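Local coordinates for protein phage integrase/site-specific recombinase (Haloarcula marismortui, PDB 3NRW) that probably binds DNA as the N-terminal core-binding domain of a tyrosine recombinase, a family that cuts and rejoins DNA in site-specific recombination and integration, at residues A18-Q21 / T22-D26; L87-L90 / A91-V95. All blocks are in the same frame, centred on the assembly; numbering follows the deposited sequence.

In the fold
Both contacts shape places where the chain leaves a helix in this all-helical core-binding domain. Interaction 1 is the turn from helix 9-20 into helix 26-45, a surface contact; interaction 2 is the C-terminal end of helix 73-92, partly buried and nearer the centre of the domain. Their centres are about 17 Å apart, yet they meet through His19. Its ring stacks on that of Tyr89, with His19 CD2 3.5 Å from Tyr89 CE1, and its NE2 packs 3.3 Å from Arg92 NH2. The end of helix 73-92 thus packs along helix 9-20, and His19, near the end of that helix, joins the two contacts.

Interaction 1 (A18-Q21 / T22-D26); sequences AHRQ and TDAAD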
loop_
_atom_site.group_PDB
_atom_site.type_symbol
_atom_site.label_atom_id
_atom_site.label_comp_id
_atom_site.label_asym_id
_atom_site.label_seq_id
_atom_site.Cartn_x
_atom_site.Cartn_y
_atom_site.Cartn_z
ATOM N N ALA A 18 5.850 -2.465 -11.353
ATOM C CA ALA A 18 6.834 -2.959 -12.314
ATOM C C ALA A 18 7.291 -4.351 -11.887
ATOM O O ALA A 18 7.480 -5.243 -12.720
ATOM C CB ALA A 18 8.031 -2.010 -12.377
ATOM N N HIS A 19 7.472 -4.523 -10.580
ATOM C CA HIS A 19 7.901 -5.792 -10.004
ATOM C C HIS A 19 6.886 -6.910 -10.225
ATOM O O HIS A 19 7.259 -8.067 -10.430
ATOM C CB HIS A 19 8.173 -5.622 -8.501
ATOM C CG HIS A 19 8.239 -6.912 -7.745
ATOM N ND1 HIS A 19 7.169 -7.406 -7.028
ATOM C CD2 HIS A 19 9.236 -7.814 -7.604
ATOM C CE1 HIS A 19 7.509 -8.560 -6.476
ATOM N NE2 HIS A 19 8.758 -8.829 -6.811
ATOM N N ARG A 20 5.603 -6.563 -10.180
ATOM C CA ARG A 20 4.533 -7.540 -10.378
ATOM C C ARG A 20 4.240 -7.713 -11.866
ATOM O O ARG A 20 3.547 -8.648 -12.271
ATOM C CB ARG A 20 3.262 -7.086 -9.655
ATOM C CG ARG A 20 3.339 -7.177 -8.136
ATOM C CD ARG A 20 3.371 -8.628 -7.676
ATOM N NE ARG A 20 2.200 -9.362 -8.152
ATOM C CZ ARG A 20 1.903 -10.610 -7.809
ATOM N NH1 ARG A 20 2.692 -11.276 -6.977
ATOM N NH2 ARG A 20 0.817 -11.193 -8.298
ATOM N N GLN A 21 4.781 -6.803 -12.671
ATOM C CA GLN A 21 4.590 -6.820 -14.117
ATOM C C GLN A 21 5.286 -8.027 -14.747
ATOM O O GLN A 21 5.576 -8.025 -15.944
ATOM C CB GLN A 21 5.161 -5.537 -14.726
ATOM C CG GLN A 21 4.658 -5.213 -16.124
ATOM C CD GLN A 21 3.358 -4.436 -16.101
ATOM O OE1 GLN A 21 3.303 -3.316 -15.592
ATOM N NE2 GLN A 21 2.303 -5.024 -16.652
ATOM N N THR A 22 5.557 -9.053 -13.946
ATOM C CA THR A 22 6.227 -10.246 -14.455
ATOM C C THR A 22 5.438 -11.528 -14.212
ATOM O O THR A 22 5.553 -12.485 -14.977
ATOM C CB THR A 22 7.627 -10.410 -13.827
ATOM O OG1 THR A 22 8.243 -11.599 -14.336
ATOM C CG2 THR A 22 7.524 -10.509 -12.312
ATOM N N ASP A 23 4.640 -11.548 -13.148
ATOM C CA ASP A 23 3.842 -12.725 -12.822
ATOM C C ASP A 23 2.365 -12.406 -12.606
ATOM O O ASP A 23 1.659 -13.137 -11.906
ATOM C CB ASP A 23 4.407 -13.415 -11.576
ATOM C CG ASP A 23 4.611 -12.455 -10.416
ATOM O OD1 ASP A 23 3.651 -11.750 -10.041
ATOM O OD2 ASP A 23 5.737 -12.411 -9.875
ATOM N N ALA A 24 1.900 -11.318 -13.210
ATOM C CA ALA A 24 0.505 -10.911 -13.080
ATOM C C ALA A 24 -0.053 -10.420 -14.410
ATOM O O ALA A 24 0.659 -9.805 -15.203
ATOM C CB ALA A 24 0.378 -9.815 -12.028
ATOM N N ALA A 25 -1.331 -10.700 -14.651
ATOM C CA ALA A 25 -1.992 -10.277 -15.880
ATOM C C ALA A 25 -2.154 -8.757 -15.858
ATOM O O ALA A 25 -2.086 -8.141 -14.795
ATOM C CB ALA A 25 -3.357 -10.950 -15.997
ATOM N N ASP A 26 -2.366 -8.167 -17.033
ATOM C CA ASP A 26 -2.543 -6.719 -17.172
ATOM C C ASP A 26 -3.667 -6.198 -16.286
ATOM O O ASP A 26 -3.562 -5.114 -15.706
ATOM C CB ASP A 26 -2.872 -6.348 -18.622
ATOM C CG ASP A 26 -1.680 -6.457 -19.554
ATOM O OD1 ASP A 26 -1.868 -6.217 -20.765
ATOM O OD2 ASP A 26 -0.563 -6.771 -19.089
#
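The helix-to-helix turn of the core-binding domain, where helix 9-20 runs out and the chain swings across to helix 26-45, is built here round Arg20 and Asp23. Across the turn Asp23 N donates to Arg20 O at 3.2 Å, with an N-H...O angle of 144°, approaching from above the carbonyl plane. The side chains of the same two residues form a salt bridge in which the oxygen lies well out of the guanidinium plane. Asp23 OD1 sits over one face of the guanidinium, close to its centre, 3.1 Å from Arg20 CZ and 3.2 Å from Arg20 NH1. No N-H points at the oxygen, so the attraction is one of charge. With the carboxylate and guanidinium planes 66° apart, a single oxygen meets the face, unlike an in-plane, two-oxygen bridge.

Arg20 gets there by folding up: bent at both chi2 and chi3, the chain curls back so that the guanidinium lies against Asp23 OD1. Its side chain also touches Ile29 and Phe32 of helix 26-45, so the charged pair lies beside the seam between the two helices. Ala24 turns its methyl into the turn, with CB 3.4 Å from Arg20 O, and reaches Ile29 as well. Ala25 then takes the N-cap position of helix 26-45. Farther out, the Gln21 amide and the Asp26 carboxylate come only to 4.1 Å (Gln21 NE2 to Asp26 OD2), their planes steeply inclined. Thr22 directs its methyl back to the helix end, CG2 pressed close, 3.1 Å from His19 O.

Interaction 2 (L87-L90 / A91-V95); sequences LEYL and ARIDV
Helix 73-92 keeps its i to i+4 bonding through Ile93 N to Tyr89 O (3.1 Å) and then closes in a Schellman motif, with Val95 N reaching back to Leu90 O at 2.8 Å and Asp94 N to Ala91 O at 3.1 Å. Asp94, the C-prime residue, has the positive phi that turns the chain back at this point, and its own carbonyl accepts a hydrogen bond from Arg52.

The reversal lays Val95 against the last turn, where its CB meets Leu90 CB at 3.9 Å and its CG1 packs on Leu90 CD2. This is the apolar contact across the cap that often goes with a Schellman ending. Leu90 continues the buried side, touching Ala12 of helix 9-20 as well as Met51 and Val96.

Tyr89 takes partners from two directions. Its CG is anti to the backbone N (chi1 167°), which carries the ring alongside the helix end toward Ile93. There the Ile93 CD1 methyl lies over one face in a CH-pi contact, 4.1 Å from the ring centroid and 27° off the normal. In Ile93, CG1 sits between the backbone N and carbonyl carbon, which directs CD1 back to the helix, where it also meets Leu90 CD2 at 4.0 Å. Arg15 of helix 9-20 touches both Tyr89 and Ile93. Arg92 comes to the ring differently: its chain bends at chi3 and brings the guanidinium to the edge, its plane turned 60° from that of the ring, with NH2 in the ring plane 3.6 Å from Tyr89 CD1.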
loop_
_atom_site.group_PDB
_atom_site.type_symbol
_atom_site.label_atom_id
_atom_site.label_comp_id
_atom_site.label_asym_id
_atom_site.label_seq_id
_atom_site.Cartn_x
_atom_site.Cartn_y
_atom_site.Cartn_z
ATOM N N LEU A 87 3.432 -3.842 1.145
ATOM C CA LEU A 87 4.365 -3.637 2.243
ATOM C C LEU A 87 5.302 -4.831 2.434
ATOM O O LEU A 87 6.447 -4.654 2.848
ATOM C CB LEU A 87 3.611 -3.333 3.540
ATOM C CG LEU A 87 2.795 -2.034 3.507
ATOM C CD1 LEU A 87 2.192 -1.781 4.876
ATOM C CD2 LEU A 87 3.686 -0.858 3.096
ATOM N N GLU A 88 4.827 -6.038 2.136
ATOM C CA GLU A 88 5.679 -7.223 2.264
ATOM C C GLU A 88 6.828 -7.099 1.270
ATOM O O GLU A 88 7.971 -7.418 1.588
ATOM C CB GLU A 88 4.884 -8.505 1.985
ATOM C CG GLU A 88 3.721 -8.708 2.943
ATOM C CD GLU A 88 3.068 -10.074 2.815
ATOM O OE1 GLU A 88 2.954 -10.581 1.680
ATOM O OE2 GLU A 88 2.647 -10.627 3.852
ATOM N N TYR A 89 6.516 -6.632 0.064
ATOM C CA TYR A 89 7.530 -6.443 -0.967
ATOM C C TYR A 89 8.540 -5.407 -0.492
ATOM O O TYR A 89 9.750 -5.626 -0.564
ATOM C CB TYR A 89 6.887 -5.974 -2.279
ATOM C CG TYR A 89 7.871 -5.455 -3.303
ATOM C CD1 TYR A 89 8.883 -6.273 -3.808
ATOM C CD2 TYR A 89 7.797 -4.138 -3.767
ATOM C CE1 TYR A 89 9.795 -5.795 -4.744
ATOM C CE2 TYR A 89 8.705 -3.653 -4.701
ATOM C CZ TYR A 89 9.704 -4.487 -5.187
ATOM O OH TYR A 89 10.617 -4.019 -6.107
ATOM N N LEU A 90 8.040 -4.275 -0.007
ATOM C CA LEU A 90 8.919 -3.213 0.466
ATOM C C LEU A 90 9.771 -3.648 1.654
ATOM O O LEU A 90 10.913 -3.212 1.791
ATOM C CB LEU A 90 8.107 -1.969 0.835
ATOM C CG LEU A 90 7.354 -1.286 -0.312
ATOM C CD1 LEU A 90 6.627 -0.074 0.242
ATOM C CD2 LEU A 90 8.321 -0.869 -1.426
ATOM N N ALA A 91 9.225 -4.500 2.516
ATOM C CA ALA A 91 9.992 -4.971 3.661
ATOM C C ALA A 91 11.138 -5.855 3.165
ATOM O O ALA A 91 12.258 -5.775 3.672
ATOM C CB ALA A 91 9.097 -5.745 4.625
ATOM N N ARG A 92 10.862 -6.686 2.163
ATOM C CA ARG A 92 11.887 -7.564 1.610
ATOM C C ARG A 92 13.037 -6.761 1.017
ATOM O O ARG A 92 14.201 -7.153 1.137
ATOM C CB ARG A 92 11.298 -8.483 0.532
ATOM C CG ARG A 92 12.335 -9.394 -0.134
ATOM C CD ARG A 92 11.682 -10.551 -0.887
ATOM N NE ARG A 92 10.943 -10.134 -2.077
ATOM C CZ ARG A 92 11.505 -9.708 -3.206
ATOM N NH1 ARG A 92 12.824 -9.630 -3.311
ATOM N NH2 ARG A 92 10.744 -9.381 -4.242
ATOM N N ILE A 93 12.717 -5.637 0.377
ATOM C CA ILE A 93 13.759 -4.815 -0.222
ATOM C C ILE A 93 14.263 -3.703 0.684
ATOM O O ILE A 93 14.844 -2.725 0.217
ATOM C CB ILE A 93 13.321 -4.215 -1.576
ATOM C CG1 ILE A 93 12.078 -3.344 -1.403
ATOM C CG2 ILE A 93 13.051 -5.338 -2.568
ATOM C CD1 ILE A 93 11.724 -2.586 -2.667
ATOM N N ASP A 94 14.029 -3.856 1.983
ATOM C CA ASP A 94 14.527 -2.916 2.977
ATOM C C ASP A 94 14.010 -1.475 2.897
ATOM O O ASP A 94 14.668 -0.555 3.385
ATOM C CB ASP A 94 16.066 -2.921 2.917
ATOM C CG ASP A 94 16.646 -4.330 2.883
ATOM O OD1 ASP A 94 16.318 -5.125 3.793
ATOM O OD2 ASP A 94 17.427 -4.641 1.950
ATOM N N VAL A 95 12.836 -1.280 2.303
ATOM C CA VAL A 95 12.255 0.056 2.169
ATOM C C VAL A 95 11.430 0.454 3.394
ATOM O O VAL A 95 11.256 1.641 3.679
ATOM C CB VAL A 95 11.395 0.143 0.892
ATOM C CG1 VAL A 95 10.659 1.475 0.827
ATOM C CG2 VAL A 95 12.293 -0.010 -0.324
#